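Side-chain contacts in hypothetical protein Atu0120 (Agrobacterium tumefaciens, PDB 2I6H), which is of unknown function but belongs to the bacterial DUF924 family, folds mainly into helices with no strand and assembles from two chains: residues Lys39-Pro43 and Asp44-Asp48; Phe66-Arg70 and Arg71-Gly75; Ser82-Ala85 and Leu86-Leu90. All coordinates share one frame; numbering follows the deposited sequence. Where two conformers were deposited one is given.

In the fold
From the N terminus, the three contacts follow in series, each a local one in continuous chain; none nests in or crosses another. Contact 1 turns the end of helix 29-41 through a glycine-proline corner into the short helix 43-46, on the surface against the second subunit. Contact 2 ends helix 51-69 and starts the loop toward helix 80-97. Contact 3 is the buried first half of that helix. Contacts 2 and 3 touch: A68 CB lies 3.9 Å from L90 CD2, helix 51-69 against helix 80-97, and the loop residue L73 also touches L86. Contact 1 stays apart: its nearest atoms are about 6 Å from contact 3 and about 17 Å from contact 2.

Contact 1. Residues Lys39-Pro43 and Asp44-Asp48; sequences KKAGP and DKWFD
W46 turns CG beside its own backbone N and opposite its carbonyl carbon (chi1 -49°), which swings the indole back over G42 and P43. P43 CD sits 3.9 Å from the centroid of the W46 six-membered ring, only 9° off the normal, and G42 CA meets the five-membered ring over the same face, both as CH-pi contacts. The indole NE1 bonds back to W38 O. Next to it, P43 CB touches F47 CD2 at 3.6 Å. G42 leaves helix 29-41 with positive phi and stands at the N-cap of helix 43-46: its O takes K45 N at 2.8 Å, from above the carbonyl plane, and W46 N at 2.9 Å. K45 CG lies 3.8 Å from A41 CB; bends at chi2 and chi4 then carry NZ round to a salt bridge with its neighbour, D44 OD2, at 2.9 Å. Water 1 donates to A41 O at 2.6 Å and accepts from K45 NZ. H164, L161 and E168 of the second subunit pack on P43, F47 and D44. One carbonyl taking two N-H groups and a proline ring under the indole thus fix the corner, while the K45 ammonium probably offsets the charge of D44.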
loop_
_atom_site.group_PDB
_atom_site.type_symbol
_atom_site.label_atom_id
_atom_site.label_comp_id
_atom_site.label_asym_id
_atom_site.label_seq_id
_atom_site.Cartn_x
_atom_site.Cartn_y
_atom_site.Cartn_z
ATOM N N LYS A 39 10.472 14.507 1.066
ATOM C CA LYS A 39 9.296 14.890 1.868
ATOM C C LYS A 39 8.334 15.742 1.031
ATOM O O LYS A 39 7.110 15.529 1.023
ATOM C CB LYS A 39 9.749 15.623 3.132
ATOM C CG LYS A 39 10.468 14.694 4.173
ATOM C CD LYS A 39 10.827 15.585 5.395
ATOM C CE LYS A 39 11.577 14.868 6.481
ATOM N NZ LYS A 39 12.153 15.804 7.570
ATOM N N LYS A 40 8.901 16.664 0.259
ATOM C CA LYS A 40 8.086 17.562 -0.582
ATOM C C LYS A 40 7.327 16.783 -1.650
ATOM O O LYS A 40 6.122 17.036 -1.862
ATOM C CB LYS A 40 8.961 18.625 -1.213
ATOM C CG LYS A 40 8.165 19.749 -1.889
ATOM C CD LYS A 40 9.149 20.829 -2.378
ATOM C CE LYS A 40 8.419 22.083 -2.819
ATOM N NZ LYS A 40 7.575 21.851 -4.013
ATOM N N ALA A 41 7.993 15.804 -2.278
ATOM C CA ALA A 41 7.378 14.953 -3.305
ATOM C C ALA A 41 6.211 14.142 -2.732
ATOM O O ALA A 41 5.122 14.133 -3.312
ATOM C CB ALA A 41 8.432 14.027 -3.957
ATOM N N GLY A 42 6.428 13.525 -1.569
ATOM C CA GLY A 42 5.401 12.794 -0.879
ATOM C C GLY A 42 5.006 11.449 -1.487
ATOM O O GLY A 42 5.518 11.045 -2.562
ATOM N N PRO A 43 4.133 10.716 -0.767
ATOM C CA PRO A 43 3.771 9.356 -1.200
ATOM C C PRO A 43 3.134 9.338 -2.572
ATOM O O PRO A 43 3.241 8.323 -3.259
ATOM C CB PRO A 43 2.828 8.848 -0.082
ATOM C CG PRO A 43 2.296 10.136 0.583
ATOM C CD PRO A 43 3.486 11.088 0.500
ATOM N N ASP A 44 2.545 10.464 -3.000
ATOM C CA ASP A 44 2.065 10.619 -4.376
ATOM C C ASP A 44 3.169 10.238 -5.382
ATOM O O ASP A 44 2.921 9.563 -6.408
ATOM C CB ASP A 44 1.652 12.062 -4.601
ATOM C CG ASP A 44 1.265 12.333 -6.061
ATOM O OD1 ASP A 44 0.471 11.526 -6.611
ATOM O OD2 ASP A 44 1.774 13.326 -6.638
ATOM N N LYS A 45 4.398 10.630 -5.068
ATOM C CA LYS A 45 5.525 10.308 -5.950
ATOM C C LYS A 45 6.272 9.054 -5.515
ATOM O O LYS A 45 6.823 8.354 -6.367
ATOM C CB LYS A 45 6.515 11.474 -6.090
ATOM C CG LYS A 45 5.938 12.813 -6.583
ATOM C CD LYS A 45 5.203 12.649 -7.897
ATOM C CE LYS A 45 4.865 13.981 -8.539
ATOM N NZ LYS A 45 4.032 14.783 -7.617
ATOM N N TRP A 46 6.333 8.779 -4.208
ATOM C CA TRP A 46 7.069 7.588 -3.753
ATOM C C TRP A 46 6.455 6.309 -4.308
ATOM O O TRP A 46 7.183 5.380 -4.620
ATOM C CB TRP A 46 7.103 7.454 -2.214
ATOM C CG TRP A 46 7.495 8.683 -1.488
ATOM C CD1 TRP A 46 8.205 9.749 -1.976
ATOM C CD2 TRP A 46 7.193 8.985 -0.125
ATOM N NE1 TRP A 46 8.365 10.677 -0.998
ATOM C CE2 TRP A 46 7.751 10.251 0.150
ATOM C CE3 TRP A 46 6.501 8.315 0.881
ATOM C CZ2 TRP A 46 7.650 10.862 1.410
ATOM C CZ3 TRP A 46 6.396 8.924 2.157
ATOM C CH2 TRP A 46 6.965 10.186 2.397
ATOM N N PHE A 47 5.124 6.264 -4.421
ATOM C CA PHE A 47 4.421 4.988 -4.617
ATOM C C PHE A 47 3.622 4.865 -5.924
ATOM O O PHE A 47 2.792 3.960 -6.061
ATOM C CB PHE A 47 3.487 4.682 -3.422
ATOM C CG PHE A 47 4.170 4.706 -2.074
ATOM C CD1 PHE A 47 5.316 3.932 -1.819
ATOM C CD2 PHE A 47 3.683 5.514 -1.066
ATOM C CE1 PHE A 47 5.960 3.972 -0.556
ATOM C CE2 PHE A 47 4.305 5.562 0.188
ATOM C CZ PHE A 47 5.452 4.771 0.444
ATOM N N ASP A 48 3.832 5.776 -6.867
ATOM C CA ASP A 48 3.090 5.752 -8.120
ATOM C C ASP A 48 3.990 6.271 -9.224
ATOM O O ASP A 48 4.382 7.454 -9.207
ATOM C CB ASP A 48 1.829 6.619 -7.986
ATOM C CG ASP A 48 1.177 6.921 -9.314
ATOM O OD1 ASP A 48 1.008 5.973 -10.117
ATOM O OD2 ASP A 48 0.841 8.109 -9.550
HETATM O O HOH W 1 3.861 15.618 -5.041
#

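Contact 2. Residues Phe66-Arg70 and Arg71-Gly75; sequences FAAAR and RELDG
A68 O is gripped twice: by R71 N at 3.0 Å, from well above the carbonyl plane, and by water 2 at 2.9 Å. The water also accepts from L73 N and donates to D74 OD1, tying the start of the loop to the last helical turn. R71 has positive phi, and E72 N reaches back to A67 O at 3.0 Å; together these bonds make the Schellman motif that ends helix 51-69. Two side-on salt bridges flank it. R70, with its chain bent at chi3, lays one guanidinium face over F66 O and A67 CA and holds both E72 oxygens. Its NE-H runs almost straight (173°) to E72 OE2 at 2.8 Å, while NH2 donates to OE1 from the syn side, tilted out of the carboxylate plane. The fit is skewed, with guanidinium and carboxylate planes 60° apart, so OE2 is met from above its plane. R71 folds twice, at chi2 and chi3, and is better aligned with D74: NE meets the syn lone pair of OD1 in the guanidinium plane, and NH2 reaches OD2 at 2.8 Å. L73 turns inward, CD1 lying 4.0 Å from A67 CB and equally near A68 CB. Below this cap A68 packs on L89 and L90 of helix 80-97, whereas R71 lies against L110, F113 and F114 of helix 108-120, so the motif sits where helix 51-69 ends beside both of those helices.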
loop_
_atom_site.group_PDB
_atom_site.type_symbol
_atom_site.label_atom_id
_atom_site.label_comp_id
_atom_site.label_asym_id
_atom_site.label_seq_id
_atom_site.Cartn_x
_atom_site.Cartn_y
_atom_site.Cartn_z
ATOM N N PHE A 66 26.057 8.489 -7.321
ATOM C CA PHE A 66 27.376 7.953 -7.636
ATOM C C PHE A 66 28.393 8.119 -6.504
ATOM O O PHE A 66 29.179 7.198 -6.237
ATOM C CB PHE A 66 27.852 8.414 -9.011
ATOM C CG PHE A 66 27.183 7.639 -10.127
ATOM C CD1 PHE A 66 27.737 6.416 -10.578
ATOM C CD2 PHE A 66 25.992 8.086 -10.669
ATOM C CE1 PHE A 66 27.088 5.649 -11.584
ATOM C CE2 PHE A 66 25.362 7.348 -11.683
ATOM C CZ PHE A 66 25.885 6.140 -12.125
ATOM N N ALA A 67 28.324 9.246 -5.811
ATOM C CA ALA A 67 29.195 9.496 -4.644
ATOM C C ALA A 67 28.916 8.436 -3.570
ATOM O O ALA A 67 29.837 7.851 -2.994
ATOM C CB ALA A 67 28.975 10.910 -4.068
ATOM N N ALA A 68 27.645 8.214 -3.280
ATOM C CA ALA A 68 27.264 7.175 -2.291
ATOM C C ALA A 68 27.803 5.800 -2.722
ATOM O O ALA A 68 28.355 5.063 -1.905
ATOM C CB ALA A 68 25.757 7.125 -2.137
ATOM N N ALA A 69 27.611 5.450 -4.008
ATOM C CA ALA A 69 28.066 4.164 -4.572
ATOM C C ALA A 69 29.598 4.056 -4.557
ATOM O O ALA A 69 30.121 2.957 -4.513
ATOM C CB ALA A 69 27.528 3.993 -6.013
ATOM N N ARG A 70 30.302 5.197 -4.595
ATOM C CA ARG A 70 31.777 5.198 -4.561
ATOM C C ARG A 70 32.293 5.158 -3.118
ATOM O O ARG A 70 33.507 5.241 -2.869
ATOM C CB ARG A 70 32.349 6.441 -5.243
ATOM C CG ARG A 70 32.372 6.361 -6.750
ATOM C CD ARG A 70 33.268 7.470 -7.344
ATOM N NE ARG A 70 32.894 8.797 -6.826
ATOM C CZ ARG A 70 31.983 9.614 -7.381
ATOM N NH1 ARG A 70 31.327 9.277 -8.500
ATOM N NH2 ARG A 70 31.733 10.801 -6.811
ATOM N N ARG A 71 31.367 5.063 -2.168
ATOM C CA ARG A 71 31.714 4.999 -0.712
ATOM C C ARG A 71 32.329 6.318 -0.221
ATOM O O ARG A 71 33.235 6.332 0.642
ATOM C CB ARG A 71 32.627 3.772 -0.381
ATOM C CG ARG A 71 32.025 2.426 -0.860
ATOM C CD ARG A 71 30.656 2.171 -0.189
ATOM N NE ARG A 71 30.813 2.028 1.256
ATOM C CZ ARG A 71 31.114 0.869 1.865
ATOM N NH1 ARG A 71 31.257 -0.250 1.157
ATOM N NH2 ARG A 71 31.286 0.824 3.192
ATOM N N GLU A 72 31.840 7.429 -0.763
ATOM C CA GLU A 72 32.298 8.764 -0.333
ATOM C C GLU A 72 31.423 9.335 0.768
ATOM O O GLU A 72 31.824 10.315 1.442
ATOM C CB GLU A 72 32.343 9.721 -1.510
ATOM C CG GLU A 72 33.471 9.326 -2.485
ATOM C CD GLU A 72 33.437 10.030 -3.805
ATOM O OE1 GLU A 72 32.528 10.858 -4.070
ATOM O OE2 GLU A 72 34.362 9.743 -4.600
ATOM N N LEU A 73 30.243 8.732 0.963
ATOM C CA LEU A 73 29.264 9.279 1.901
ATOM C C LEU A 73 28.962 8.369 3.093
ATOM O O LEU A 73 27.886 8.506 3.708
ATOM C CB LEU A 73 27.948 9.598 1.142
ATOM C CG LEU A 73 28.141 10.524 -0.075
ATOM C CD1 LEU A 73 26.796 10.766 -0.702
ATOM C CD2 LEU A 73 28.823 11.865 0.388
ATOM N N ASP A 74 29.898 7.460 3.434
ATOM C CA ASP A 74 29.675 6.528 4.539
ATOM C C ASP A 74 29.451 7.271 5.846
ATOM O O ASP A 74 28.812 6.745 6.744
ATOM C CB ASP A 74 30.855 5.549 4.758
ATOM C CG ASP A 74 31.027 4.519 3.611
ATOM O OD1 ASP A 74 30.505 4.702 2.494
ATOM O OD2 ASP A 74 31.739 3.506 3.850
ATOM N N GLY A 75 30.033 8.459 5.949
ATOM C CA GLY A 75 29.864 9.325 7.109
ATOM C C GLY A 75 28.409 9.672 7.399
ATOM O O GLY A 75 28.076 10.070 8.523
HETATM O O HOH W 2 28.881 6.297 0.613
#

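Contact 3. Residues Ser82-Ala85 and Leu86-Leu90; sequences SSLA and LMLLL
The backbone is alpha-helical from S82, widening to a pi-type turn at L88-L90, with successive N-H groups bonded four residues back: L86 N to S82 O at 3.1 Å, M87 N to S83 O, L88 N to L84 O at 3.0 Å and L89 N to A85 O. L86, L88 and L89 each place CG beside their own N, so each isobutyl group folds back over the carbonyl oxygen of the turn before. L88 CG thus comes to 3.3 Å from L84 O, and L89 CG to the same distance from A85 O. L84 differs: its CG stands opposite its own N (chi1 175°), and its CD1 rests alongside L88 CG at 4.2 Å, a leucine pair one turn apart. M87, a selenomethionine, bends at chi2 and again at chi3, bringing CE back to 3.8 Å from S83 O. The buried serine hydroxyls turn to the preceding chain, S82 OG bonding W76 O and S83 OG shared between G79 O, its strongest partner, and W76 O. Three helices close round this stretch of helix 80-97. Helix 29-41 covers S82, A85, L88 and L89 through A31, I34 and W38; helix 108-120 packs on M87 and L90 through A111, F114 and A115; and F61 and A64 of helix 51-69 meet L89.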
loop_
_atom_site.group_PDB
_atom_site.type_symbol
_atom_site.label_atom_id
_atom_site.label_comp_id
_atom_site.label_asym_id
_atom_site.label_seq_id
_atom_site.Cartn_x
_atom_site.Cartn_y
_atom_site.Cartn_z
ATOM N N SER A 82 20.362 11.681 7.482
ATOM C CA SER A 82 21.387 11.450 6.463
ATOM C C SER A 82 21.450 9.961 6.088
ATOM O O SER A 82 21.713 9.622 4.926
ATOM C CB SER A 82 22.776 12.016 6.876
ATOM O OG SER A 82 23.182 11.503 8.131
ATOM N N SER A 83 21.176 9.070 7.040
ATOM C CA SER A 83 21.108 7.636 6.688
ATOM C C SER A 83 19.874 7.362 5.820
ATOM O O SER A 83 19.948 6.579 4.892
ATOM C CB SER A 83 21.072 6.728 7.912
ATOM O OG SER A 83 22.331 6.716 8.574
ATOM N N LEU A 84 18.758 8.013 6.146
ATOM C CA LEU A 84 17.587 7.979 5.250
ATOM C C LEU A 84 17.978 8.408 3.819
ATOM O O LEU A 84 17.577 7.779 2.837
ATOM C CB LEU A 84 16.445 8.887 5.803
ATOM C CG LEU A 84 15.192 9.050 4.902
ATOM C CD1 LEU A 84 14.613 7.652 4.531
ATOM C CD2 LEU A 84 14.113 9.940 5.553
ATOM N N ALA A 85 18.731 9.511 3.689
ATOM C CA ALA A 85 19.222 9.950 2.388
ATOM C C ALA A 85 19.997 8.832 1.666
ATOM O O ALA A 85 19.839 8.670 0.444
ATOM C CB ALA A 85 20.093 11.211 2.517
ATOM N N LEU A 86 20.856 8.111 2.397
ATOM C CA LEU A 86 21.552 6.949 1.807
ATOM C C LEU A 86 20.559 5.918 1.225
ATOM O O LEU A 86 20.783 5.406 0.119
ATOM C CB LEU A 86 22.469 6.273 2.817
ATOM C CG LEU A 86 23.726 7.061 3.221
ATOM C CD1 LEU A 86 24.491 6.255 4.277
ATOM C CD2 LEU A 86 24.631 7.359 1.963
HETATM N N MSE A 87 19.489 5.622 1.960
HETATM C CA MSE A 87 18.486 4.655 1.503
HETATM C C MSE A 87 17.870 5.165 0.188
HETATM O O MSE A 87 17.703 4.408 -0.789
HETATM C CB MSE A 87 17.339 4.516 2.518
HETATM C CG MSE A 87 17.705 4.109 3.887
HETATM SE SE MSE A 87 18.567 2.302 3.889
HETATM C CE MSE A 87 20.388 2.891 3.989
ATOM N N LEU A 88 17.558 6.455 0.163
ATOM C CA LEU A 88 16.892 7.078 -0.989
ATOM C C LEU A 88 17.818 7.058 -2.189
ATOM O O LEU A 88 17.391 6.773 -3.326
ATOM C CB LEU A 88 16.469 8.492 -0.637
ATOM C CG LEU A 88 15.421 8.534 0.471
ATOM C CD1 LEU A 88 15.106 10.021 0.742
ATOM C CD2 LEU A 88 14.152 7.743 0.128
ATOM N N LEU A 89 19.104 7.298 -1.959
ATOM C CA LEU A 89 20.068 7.231 -3.077
ATOM C C LEU A 89 20.379 5.812 -3.593
ATOM O O LEU A 89 20.624 5.620 -4.806
ATOM C CB LEU A 89 21.375 7.853 -2.631
ATOM C CG LEU A 89 21.315 9.372 -2.401
ATOM C CD1 LEU A 89 22.662 9.804 -1.860
ATOM C CD2 LEU A 89 20.989 10.116 -3.764
ATOM N N LEU A 90 20.405 4.829 -2.681
ATOM C CA LEU A 90 20.944 3.500 -3.034
ATOM C C LEU A 90 19.888 2.424 -3.268
ATOM O O LEU A 90 20.167 1.419 -3.946
ATOM C CB LEU A 90 21.970 3.019 -2.009
ATOM C CG LEU A 90 23.217 3.916 -1.916
ATOM C CD1 LEU A 90 24.037 3.497 -0.737
ATOM C CD2 LEU A 90 24.046 3.858 -3.247
#